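Local structure of alpha-glucosidase YIHQ (Escherichia coli, 5AEE) at residues 49-54 with 169-174; 331-336 with 403-408; 453-458 with 467-472. The protein hydrolyses sulfoquinovosyl diacylglycerides and simple sulfoquinovosides such as sulfoquinovosyl glycerol, releasing sulfoquinovose for breakdown by sulfoglycolysis. The protein carries 1 engineered substitution. One frame throughout, in Å; residues are numbered along the deposited sequence.

The three contacts follow one another along the chain, each closing before the next opens. Contact 1 joins a hairpin turn to the end of helix 162-171 in the N-terminal part of the protein, its centre about 21 Å from that of contact 2 and about 20 Å from that of contact 3. Contacts 2 and 3 both belong to the TIM barrel, with centres about 9 Å apart; strands 401-404 and 451-454 are neighbours there, and salt bridges from R455 to D405 and E408 tie the two contacts together. Residues of all three line the sulfoquinovoside pocket, an example of an active site built on barrel strand ends and completed by an N-terminal hairpin.

Contact 1. Residues 49-54 with 169-174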
loop_
_atom_site.group_PDB
_atom_site.type_symbol
_atom_site.label_atom_id
_atom_site.label_comp_id
_atom_site.label_asym_id
_atom_site.label_seq_id
_atom_site.Cartn_x
_atom_site.Cartn_y
_atom_site.Cartn_z
ATOM N N ASP A 49 -19.282 -5.916 -10.666
ATOM C CA ASP A 49 -19.603 -4.637 -11.319
ATOM C C ASP A 49 -18.703 -3.533 -10.777
ATOM O O ASP A 49 -18.320 -3.526 -9.614
ATOM C CB ASP A 49 -21.072 -4.264 -11.090
ATOM C CG ASP A 49 -22.048 -5.284 -11.708
ATOM O OD1 ASP A 49 -22.031 -5.410 -12.956
ATOM O OD2 ASP A 49 -22.816 -5.954 -10.950
ATOM N N MET A 50 -18.391 -2.579 -11.625
ATOM C CA MET A 50 -17.511 -1.532 -11.261
ATOM C C MET A 50 -18.156 -0.245 -11.702
ATOM O O MET A 50 -18.674 -0.162 -12.818
ATOM C CB MET A 50 -16.212 -1.725 -11.987
ATOM C CG MET A 50 -15.174 -0.688 -11.658
ATOM S SD MET A 50 -15.335 0.729 -12.722
ATOM C CE MET A 50 -14.056 0.391 -13.912
ATOM N N PHE A 51 -18.092 0.764 -10.853
ATOM C CA PHE A 51 -18.364 2.132 -11.281
ATOM C C PHE A 51 -17.259 2.991 -10.701
ATOM O O PHE A 51 -17.156 3.135 -9.488
ATOM C CB PHE A 51 -19.747 2.605 -10.787
ATOM C CG PHE A 51 -20.070 4.010 -11.184
ATOM C CD1 PHE A 51 -20.123 4.359 -12.534
ATOM C CD2 PHE A 51 -20.274 5.013 -10.206
ATOM C CE1 PHE A 51 -20.399 5.676 -12.914
ATOM C CE2 PHE A 51 -20.542 6.319 -10.582
ATOM C CZ PHE A 51 -20.615 6.655 -11.937
ATOM N N ARG A 52 -16.450 3.562 -11.579
ATOM C CA ARG A 52 -15.355 4.447 -11.202
ATOM C C ARG A 52 -14.412 3.862 -10.164
ATOM O O ARG A 52 -14.055 4.509 -9.184
ATOM C CB ARG A 52 -15.912 5.785 -10.773
ATOM C CG ARG A 52 -16.531 6.517 -11.949
ATOM C CD ARG A 52 -17.053 7.868 -11.523
ATOM N NE ARG A 52 -17.850 8.436 -12.586
ATOM C CZ ARG A 52 -18.604 9.515 -12.477
ATOM N NH1 ARG A 52 -18.686 10.168 -11.329
ATOM N NH2 ARG A 52 -19.272 9.954 -13.532
ATOM N N GLY A 53 -13.993 2.629 -10.415
ATOM C CA GLY A 53 -13.108 1.909 -9.506
ATOM C C GLY A 53 -13.734 1.347 -8.224
ATOM O O GLY A 53 -13.070 0.629 -7.428
ATOM N N ASN A 54 -15.000 1.637 -8.010
ATOM C CA ASN A 54 -15.679 1.171 -6.801
ATOM C C ASN A 54 -16.358 -0.109 -7.269
ATOM O O ASN A 54 -17.183 -0.062 -8.221
ATOM C CB ASN A 54 -16.672 2.187 -6.359
ATOM C CG ASN A 54 -16.030 3.476 -5.942
ATOM O OD1 ASN A 54 -15.313 3.543 -4.970
ATOM N ND2 ASN A 54 -16.338 4.497 -6.614
ATOM N N CYS A 169 -24.351 7.076 -1.392
ATOM C CA CYS A 169 -25.537 7.589 -2.118
ATOM C C CYS A 169 -25.174 8.103 -3.463
ATOM O O CYS A 169 -25.819 7.775 -4.465
ATOM C CB CYS A 169 -26.177 8.728 -1.327
ATOM S SG CYS A 169 -26.926 7.990 0.142
ATOM N N LYS A 170 -24.115 8.897 -3.463
ATOM C CA LYS A 170 -23.678 9.540 -4.666
ATOM C C LYS A 170 -23.120 8.525 -5.672
ATOM O O LYS A 170 -23.478 8.644 -6.834
ATOM C CB LYS A 170 -22.671 10.660 -4.372
ATOM C CG LYS A 170 -22.587 11.671 -5.506
ATOM C CD LYS A 170 -21.369 12.577 -5.358
ATOM C CE LYS A 170 -20.840 13.075 -6.698
ATOM N NZ LYS A 170 -19.523 13.734 -6.463
ATOM N N GLU A 171 -22.285 7.542 -5.257
ATOM C CA GLU A 171 -21.727 6.594 -6.235
ATOM C C GLU A 171 -21.132 5.273 -5.745
ATOM O O GLU A 171 -20.109 4.803 -6.266
ATOM C CB GLU A 171 -20.683 7.320 -7.100
ATOM C CG GLU A 171 -19.864 8.401 -6.409
ATOM C CD GLU A 171 -19.057 9.215 -7.406
ATOM O OE1 GLU A 171 -18.907 8.763 -8.580
ATOM O OE2 GLU A 171 -18.585 10.308 -7.003
ATOM N N ASN A 172 -21.804 4.648 -4.790
ATOM C CA ASN A 172 -21.277 3.499 -4.090
ATOM C C ASN A 172 -19.808 3.683 -3.690
ATOM O O ASN A 172 -19.034 2.731 -3.764
ATOM C CB ASN A 172 -21.471 2.219 -4.922
ATOM C CG ASN A 172 -21.100 0.940 -4.117
ATOM O OD1 ASN A 172 -21.549 0.773 -2.973
ATOM N ND2 ASN A 172 -20.229 0.070 -4.689
ATOM N N ALA A 173 -19.430 4.900 -3.251
ATOM C CA ALA A 173 -18.016 5.245 -3.149
ATOM C C ALA A 173 -17.504 5.342 -1.686
ATOM O O ALA A 173 -16.319 5.627 -1.424
ATOM C CB ALA A 173 -17.730 6.522 -3.904
ATOM N N GLY A 174 -18.350 5.044 -0.720
ATOM C CA GLY A 174 -17.942 5.182 0.673
ATOM C C GLY A 174 -17.012 4.097 1.157
ATOM O O GLY A 174 -16.106 4.325 1.983
HETATM O O HOH W 1 -14.418 5.201 -3.322
#
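E171 O lies in the plane of the F51 ring, at its CD2 edge, while F51 CE2 touches E171 CB at 3.6 Å. With its CG turned away from the backbone N (chi1 179°), F51 carries its ring across to E171. Over one face of the same ring, centred on it, sits R52 CG; in return F51 CZ lies 3.3 Å above one face of the R52 guanidinium, toward its rim. R52 thus folds over F51, and E171 crosses both at about a right angle.

E171 OE1 forms a salt bridge with R52 NH1 at 3.1 Å, a weak hydrogen bond with the two flat groups strongly turned against each other (72°). The other oxygen, E171 OE2, pairs with K170 NZ at 3.6 Å, completing a small charge network. The stronger partner of R52 is E366, which takes its NE.

F51 to N54 is a type I' turn, the two-residue link of a beta hairpin. N54 ND2 reaches back to F51 O at 3.3 Å in the carbonyl plane, adding a second donor to an oxygen already held by N54 N. This holds the amide against A173, whose CB lies 3.7 Å from N54 ND2, while a water joins N54 OD1 to A173 O.

R52 belongs to the sulfoquinovoside pocket; sharing it between two carboxylates, one bonded weakly, probably steadies its direction there while partly balancing its charge.

Contact 2. Residues 331-336 with 403-408; sequences LAYINP and MADFGE. With NSQ (4-nitrophenyl alpha-D-6-sulfoquinovoside), chain E.
Backbone hydrogen bonds pair the segments as parallel strands: M403 N gives to A332 O, I334 N to M403 O at 2.9 Å almost straight along the carbonyl, and D405 N to I334 O. Between them, the CA-H groups of Y333 and A404 lean on M403 O and I334 O.

Among side chains the polar link is Y333 OH to D405 OD2, a 2.6 Å bond that meets the carboxylate on its anti side. N335 ND2 gives to the same hydroxyl at 3.1 Å, in its own amide plane, so the phenol oxygen is gripped from two residues. N335 OD1 in turn accepts from Y337 N.

Of the remaining contacts, two lie at ring edges. M403 SD sits beside the Y333 ring, 3.5 Å from CE2, a Met-aromatic contact; M403 CG stands anti to the backbone N (chi1 -178°), which carries the sulfur there. Y333 OH meets the edge of F406 at CE1. P336 CD packs on F406 CB.

D405, the catalytic nucleophile, places OD2 2.9 Å from O5 of the bound sulfoquinovoside, and F406 CZ touches its nitrophenyl ring at C27. Such a nucleophile at the C-terminal end of barrel strand four is a hallmark of family 31 TIM barrels.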
loop_
_atom_site.group_PDB
_atom_site.type_symbol
_atom_site.label_atom_id
_atom_site.label_comp_id
_atom_site.label_asym_id
_atom_site.label_seq_id
_atom_site.Cartn_x
_atom_site.Cartn_y
_atom_site.Cartn_z
ATOM N N LEU A 331 9.008 16.624 -9.932
ATOM C CA LEU A 331 8.262 15.353 -9.999
ATOM C C LEU A 331 6.945 15.543 -10.758
ATOM O O LEU A 331 6.306 16.616 -10.633
ATOM C CB LEU A 331 7.997 14.831 -8.593
ATOM C CG LEU A 331 9.304 14.490 -7.815
ATOM C CD1 LEU A 331 9.898 15.708 -7.081
ATOM C CD2 LEU A 331 8.929 13.435 -6.783
ATOM N N ALA A 332 6.548 14.518 -11.535
ATOM C CA ALA A 332 5.361 14.597 -12.401
ATOM C C ALA A 332 4.311 13.523 -11.990
ATOM O O ALA A 332 4.316 13.094 -10.847
ATOM C CB ALA A 332 5.738 14.539 -13.829
ATOM N N TYR A 333 3.505 13.064 -12.922
ATOM C CA TYR A 333 2.349 12.195 -12.644
ATOM C C TYR A 333 2.130 11.339 -13.919
ATOM O O TYR A 333 2.142 11.841 -15.070
ATOM C CB TYR A 333 1.107 13.030 -12.343
ATOM C CG TYR A 333 -0.136 12.158 -12.119
ATOM C CD1 TYR A 333 -0.878 11.682 -13.214
ATOM C CD2 TYR A 333 -0.532 11.779 -10.894
ATOM C CE1 TYR A 333 -1.973 10.860 -13.018
ATOM C CE2 TYR A 333 -1.678 10.933 -10.692
ATOM C CZ TYR A 333 -2.346 10.467 -11.773
ATOM O OH TYR A 333 -3.463 9.655 -11.669
ATOM N N ILE A 334 1.887 10.059 -13.720
ATOM C CA ILE A 334 1.518 9.156 -14.860
ATOM C C ILE A 334 0.686 8.049 -14.241
ATOM O O ILE A 334 0.881 7.726 -13.070
ATOM C CB ILE A 334 2.760 8.609 -15.585
ATOM C CG1 ILE A 334 2.396 7.789 -16.836
ATOM C CG2 ILE A 334 3.669 7.869 -14.618
ATOM C CD1 ILE A 334 3.525 7.668 -17.855
ATOM N N ASN A 335 -0.303 7.590 -14.986
ATOM C CA ASN A 335 -0.968 6.351 -14.678
ATOM C C ASN A 335 -0.975 5.449 -15.927
ATOM O O ASN A 335 -0.570 5.875 -16.967
ATOM C CB ASN A 335 -2.287 6.607 -13.990
ATOM C CG ASN A 335 -3.350 7.186 -14.881
ATOM O OD1 ASN A 335 -3.647 6.699 -15.963
ATOM N ND2 ASN A 335 -3.967 8.296 -14.393
ATOM N N PRO A 336 -1.473 4.220 -15.829
ATOM C CA PRO A 336 -1.344 3.373 -16.983
ATOM C C PRO A 336 -2.615 3.372 -17.900
ATOM O O PRO A 336 -2.880 2.399 -18.627
ATOM C CB PRO A 336 -1.110 2.002 -16.363
ATOM C CG PRO A 336 -1.935 2.029 -15.149
ATOM C CD PRO A 336 -2.081 3.510 -14.714
ATOM N N MET A 403 4.532 10.556 -9.192
ATOM C CA MET A 403 3.381 9.701 -8.829
ATOM C C MET A 403 3.081 8.729 -9.975
ATOM O O MET A 403 2.723 9.183 -11.076
ATOM C CB MET A 403 2.161 10.566 -8.496
ATOM C CG MET A 403 0.910 9.774 -8.042
ATOM S SD MET A 403 -0.362 10.879 -7.492
ATOM C CE MET A 403 0.206 11.216 -5.857
ATOM N N ALA A 404 3.299 7.419 -9.743
ATOM C CA ALA A 404 2.808 6.374 -10.636
ATOM C C ALA A 404 1.534 5.796 -10.041
ATOM O O ALA A 404 1.579 4.911 -9.140
ATOM C CB ALA A 404 3.803 5.297 -10.786
ATOM N N ASP A 405 0.408 6.267 -10.587
ATOM C CA ASP A 405 -0.875 6.178 -9.907
ATOM C C ASP A 405 -1.676 5.085 -10.544
ATOM O O ASP A 405 -1.295 4.556 -11.554
ATOM C CB ASP A 405 -1.538 7.533 -9.950
ATOM C CG ASP A 405 -2.775 7.649 -9.085
ATOM O OD1 ASP A 405 -3.001 6.858 -8.146
ATOM O OD2 ASP A 405 -3.489 8.635 -9.311
ATOM N N PHE A 406 -2.755 4.702 -9.880
ATOM C CA PHE A 406 -3.757 3.791 -10.358
ATOM C C PHE A 406 -3.145 2.427 -10.536
ATOM O O PHE A 406 -2.081 2.181 -9.971
ATOM C CB PHE A 406 -4.550 4.275 -11.607
ATOM C CG PHE A 406 -5.454 5.403 -11.332
ATOM C CD1 PHE A 406 -5.000 6.689 -11.405
ATOM C CD2 PHE A 406 -6.797 5.159 -11.003
ATOM C CE1 PHE A 406 -5.863 7.743 -11.089
ATOM C CE2 PHE A 406 -7.671 6.200 -10.761
ATOM C CZ PHE A 406 -7.183 7.485 -10.741
ATOM N N GLY A 407 -3.804 1.517 -11.263
ATOM C CA GLY A 407 -3.427 0.093 -11.227
ATOM C C GLY A 407 -4.571 -0.741 -10.623
ATOM O O GLY A 407 -4.531 -1.977 -10.714
ATOM N N GLU A 408 -5.540 -0.080 -9.989
ATOM C CA GLU A 408 -6.693 -0.790 -9.291
ATOM C C GLU A 408 -8.008 -0.862 -10.064
ATOM O O GLU A 408 -9.051 -1.359 -9.532
ATOM C CB GLU A 408 -6.968 -0.115 -7.936
ATOM C CG GLU A 408 -7.767 1.193 -7.945
ATOM C CD GLU A 408 -6.981 2.409 -8.398
ATOM O OE1 GLU A 408 -5.791 2.285 -8.738
ATOM O OE2 GLU A 408 -7.563 3.498 -8.378
HETATM O O12 NSQ E . -7.091 11.274 -11.163
HETATM S S10 NSQ E . -6.429 12.598 -11.065
HETATM O O13 NSQ E . -5.839 13.162 -12.300
HETATM O O11 NSQ E . -7.361 13.504 -10.396
HETATM C C6 NSQ E . -5.050 12.456 -10.046
HETATM C C5 NSQ E . -5.314 12.000 -8.618
HETATM O O5 NSQ E . -5.561 10.563 -8.746
HETATM C C1 NSQ E . -5.616 9.815 -7.569
HETATM C C2 NSQ E . -4.390 10.081 -6.669
HETATM O O2 NSQ E . -4.546 9.265 -5.541
HETATM C C3 NSQ E . -4.300 11.565 -6.386
HETATM O O3 NSQ E . -3.215 11.890 -5.544
HETATM C C4 NSQ E . -4.157 12.352 -7.667
HETATM O O4 NSQ E . -4.165 13.775 -7.342
HETATM O O1 NSQ E . -6.827 10.237 -6.944
HETATM C C25 NSQ E . -7.969 9.774 -7.466
HETATM C C26 NSQ E . -8.199 8.388 -7.499
HETATM C C27 NSQ E . -9.340 7.940 -8.097
HETATM C C28 NSQ E . -10.274 8.847 -8.584
HETATM N N32 NSQ E . -11.412 8.333 -9.237
HETATM O O33 NSQ E . -12.061 9.096 -10.011
HETATM O O34 NSQ E . -11.660 7.078 -9.199
HETATM C C29 NSQ E . -10.002 10.211 -8.552
HETATM C C30 NSQ E . -8.836 10.686 -7.979
#

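Contact 3. Residues 453-458 with 467-472; sequences FMRAGS and MMWAGN. Engineered in segment 467-472: N472 (natural residue Asp). With CA (calcium ion), chain C; NSQ (4-nitrophenyl alpha-D-6-sulfoquinovoside), chain E.
R455 sets its CB over one face of the W469 six-membered ring, 3.6 Å from the centroid, in a CH-pi contact. The two belong to neighbouring walls of the TIM barrel, where strands 451-454 and 468-469, its fifth and sixth, are joined by a single bridge between M454 and M468.

Around the bound sulfoquinovoside, R455 turns a guanidinium face to C26 of the nitrophenyl ring, and W469 brings its CZ2 edge to the sugar O2 at 3.3 Å. N472, engineered from the aspartate inferred to be the proton donor, takes O2 of the ligand on OD1 at 2.8 Å. Its ND2 gives a nearly straight bond (174°) to the glycosidic O1.

R455 bends at chi3 (70°), letting its head reach salt bridges with D405, E408 and E152. G471 CA packs against R455 CD at 3.5 Å, where a CB would be tight. Behind these, the edge of F453 points at the face of W469 in an offset edge-to-face pair, planes 83° apart. W469 N donates to M454 O at 2.8 Å and M454 N to M467 O, fixing the backbone that carries the indole, while M468 CE tucks against M454 CB. Replacing W469 with a leucine would remove the broad indole surface, which would probably leave the arm of R455 without its support and a gap against F453.

Beyond the pocket, the backbone O of N472 binds the calcium ion at 2.3 Å, alongside Q153, G154, D481 and two waters.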
loop_
_atom_site.group_PDB
_atom_site.type_symbol
_atom_site.label_atom_id
_atom_site.label_comp_id
_atom_site.label_asym_id
_atom_site.label_seq_id
_atom_site.Cartn_x
_atom_site.Cartn_y
_atom_site.Cartn_z
ATOM N N PHE A 453 6.400 6.847 -6.830
ATOM C CA PHE A 453 5.633 6.411 -5.696
ATOM C C PHE A 453 4.307 5.982 -6.181
ATOM O O PHE A 453 3.785 6.551 -7.094
ATOM C CB PHE A 453 5.582 7.490 -4.547
ATOM C CG PHE A 453 5.305 8.888 -4.993
ATOM C CD1 PHE A 453 6.315 9.666 -5.512
ATOM C CD2 PHE A 453 4.059 9.433 -4.892
ATOM C CE1 PHE A 453 6.040 10.970 -5.898
ATOM C CE2 PHE A 453 3.776 10.728 -5.290
ATOM C CZ PHE A 453 4.789 11.494 -5.796
ATOM N N MET A 454 3.745 4.961 -5.534
ATOM C CA MET A 454 2.576 4.307 -6.037
ATOM C C MET A 454 1.558 4.126 -4.951
ATOM O O MET A 454 1.865 4.110 -3.762
ATOM C CB MET A 454 2.932 2.831 -6.506
ATOM C CG MET A 454 3.918 2.892 -7.684
ATOM S SD MET A 454 4.205 1.259 -8.409
ATOM C CE MET A 454 2.846 1.239 -9.556
ATOM N N ARG A 455 0.351 3.956 -5.400
ATOM C CA ARG A 455 -0.834 3.827 -4.505
ATOM C C ARG A 455 -1.272 2.378 -4.566
ATOM O O ARG A 455 -1.164 1.663 -3.575
ATOM C CB ARG A 455 -1.915 4.812 -5.017
ATOM C CG ARG A 455 -3.283 4.733 -4.362
ATOM C CD ARG A 455 -4.142 5.943 -4.667
ATOM N NE ARG A 455 -4.567 5.985 -6.076
ATOM C CZ ARG A 455 -5.686 5.515 -6.578
ATOM N NH1 ARG A 455 -6.645 4.944 -5.823
ATOM N NH2 ARG A 455 -5.878 5.641 -7.888
ATOM N N ALA A 456 -1.763 1.954 -5.718
ATOM C CA ALA A 456 -2.115 0.550 -5.918
ATOM C C ALA A 456 -0.881 -0.354 -5.791
ATOM O O ALA A 456 0.252 0.030 -6.171
ATOM C CB ALA A 456 -2.816 0.327 -7.238
ATOM N N GLY A 457 -1.097 -1.545 -5.284
ATOM C CA GLY A 457 -0.013 -2.524 -5.281
ATOM C C GLY A 457 -0.567 -3.904 -5.260
ATOM O O GLY A 457 -1.751 -4.053 -5.046
ATOM N N SER A 458 0.318 -4.873 -5.528
ATOM C CA SER A 458 0.008 -6.296 -5.469
ATOM C C SER A 458 1.319 -7.043 -5.247
ATOM O O SER A 458 2.403 -6.431 -5.231
ATOM C CB SER A 458 -0.711 -6.779 -6.769
ATOM O OG SER A 458 0.109 -6.696 -7.941
ATOM N N MET A 467 8.430 3.208 -3.718
ATOM C CA MET A 467 7.813 3.933 -2.583
ATOM C C MET A 467 6.328 3.790 -2.699
ATOM O O MET A 467 5.777 3.883 -3.826
ATOM C CB MET A 467 8.180 5.396 -2.625
ATOM C CG MET A 467 7.410 6.285 -1.677
ATOM S SD MET A 467 7.719 6.064 0.098
ATOM C CE MET A 467 9.363 6.822 0.202
ATOM N N MET A 468 5.676 3.445 -1.605
ATOM C CA MET A 468 4.222 3.510 -1.569
ATOM C C MET A 468 3.777 4.841 -0.945
ATOM O O MET A 468 4.450 5.353 -0.048
ATOM C CB MET A 468 3.647 2.382 -0.740
ATOM C CG MET A 468 4.124 1.042 -1.189
ATOM S SD MET A 468 3.960 0.606 -2.911
ATOM C CE MET A 468 2.227 0.872 -3.291
ATOM N N TRP A 469 2.641 5.391 -1.406
ATOM C CA TRP A 469 1.979 6.428 -0.647
ATOM C C TRP A 469 0.588 5.905 -0.265
ATOM O O TRP A 469 0.064 5.043 -0.940
ATOM C CB TRP A 469 1.996 7.809 -1.266
ATOM C CG TRP A 469 0.800 8.240 -2.030
ATOM C CD1 TRP A 469 -0.247 8.988 -1.533
ATOM C CD2 TRP A 469 0.505 7.983 -3.369
ATOM N NE1 TRP A 469 -1.168 9.176 -2.487
ATOM C CE2 TRP A 469 -0.744 8.598 -3.641
ATOM C CE3 TRP A 469 1.157 7.274 -4.398
ATOM C CZ2 TRP A 469 -1.352 8.529 -4.857
ATOM C CZ3 TRP A 469 0.565 7.248 -5.649
ATOM C CH2 TRP A 469 -0.696 7.843 -5.862
ATOM N N ALA A 470 0.026 6.493 0.777
ATOM C CA ALA A 470 -1.232 5.997 1.367
ATOM C C ALA A 470 -2.527 6.343 0.600
ATOM O O ALA A 470 -3.640 6.082 1.131
ATOM C CB ALA A 470 -1.355 6.469 2.815
ATOM N N GLY A 471 -2.431 6.824 -0.627
ATOM C CA GLY A 471 -3.601 7.075 -1.428
ATOM C C GLY A 471 -4.388 8.229 -0.825
ATOM O O GLY A 471 -3.827 9.113 -0.203
ATOM N N ASN A 472 -5.687 8.194 -0.981
ATOM C CA ASN A 472 -6.546 9.363 -0.680
ATOM C C ASN A 472 -7.222 9.246 0.645
ATOM O O ASN A 472 -8.181 8.464 0.779
ATOM C CB ASN A 472 -7.594 9.466 -1.786
ATOM C CG ASN A 472 -7.023 9.809 -3.125
ATOM O OD1 ASN A 472 -5.862 10.173 -3.255
ATOM N ND2 ASN A 472 -7.866 9.707 -4.139
HETATM CA CA CA C . -10.153 7.429 1.228
HETATM O O12 NSQ E . -7.091 11.274 -11.163
HETATM S S10 NSQ E . -6.429 12.598 -11.065
HETATM O O13 NSQ E . -5.839 13.162 -12.300
HETATM O O11 NSQ E . -7.361 13.504 -10.396
HETATM C C6 NSQ E . -5.050 12.456 -10.046
HETATM C C5 NSQ E . -5.314 12.000 -8.618
HETATM O O5 NSQ E . -5.561 10.563 -8.746
HETATM C C1 NSQ E . -5.616 9.815 -7.569
HETATM C C2 NSQ E . -4.390 10.081 -6.669
HETATM O O2 NSQ E . -4.546 9.265 -5.541
HETATM C C3 NSQ E . -4.300 11.565 -6.386
HETATM O O3 NSQ E . -3.215 11.890 -5.544
HETATM C C4 NSQ E . -4.157 12.352 -7.667
HETATM O O4 NSQ E . -4.165 13.775 -7.342
HETATM O O1 NSQ E . -6.827 10.237 -6.944
HETATM C C25 NSQ E . -7.969 9.774 -7.466
HETATM C C26 NSQ E . -8.199 8.388 -7.499
HETATM C C27 NSQ E . -9.340 7.940 -8.097
HETATM C C28 NSQ E . -10.274 8.847 -8.584
HETATM N N32 NSQ E . -11.412 8.333 -9.237
HETATM O O33 NSQ E . -12.061 9.096 -10.011
HETATM O O34 NSQ E . -11.660 7.078 -9.199
HETATM C C29 NSQ E . -10.002 10.211 -8.552
HETATM C C30 NSQ E . -8.836 10.686 -7.979
HETATM O O HOH W 2 -7.706 6.111 -2.864
HETATM O O HOH W 3 -10.841 9.674 0.924
HETATM O O HOH W 4 -10.205 7.178 -1.115
#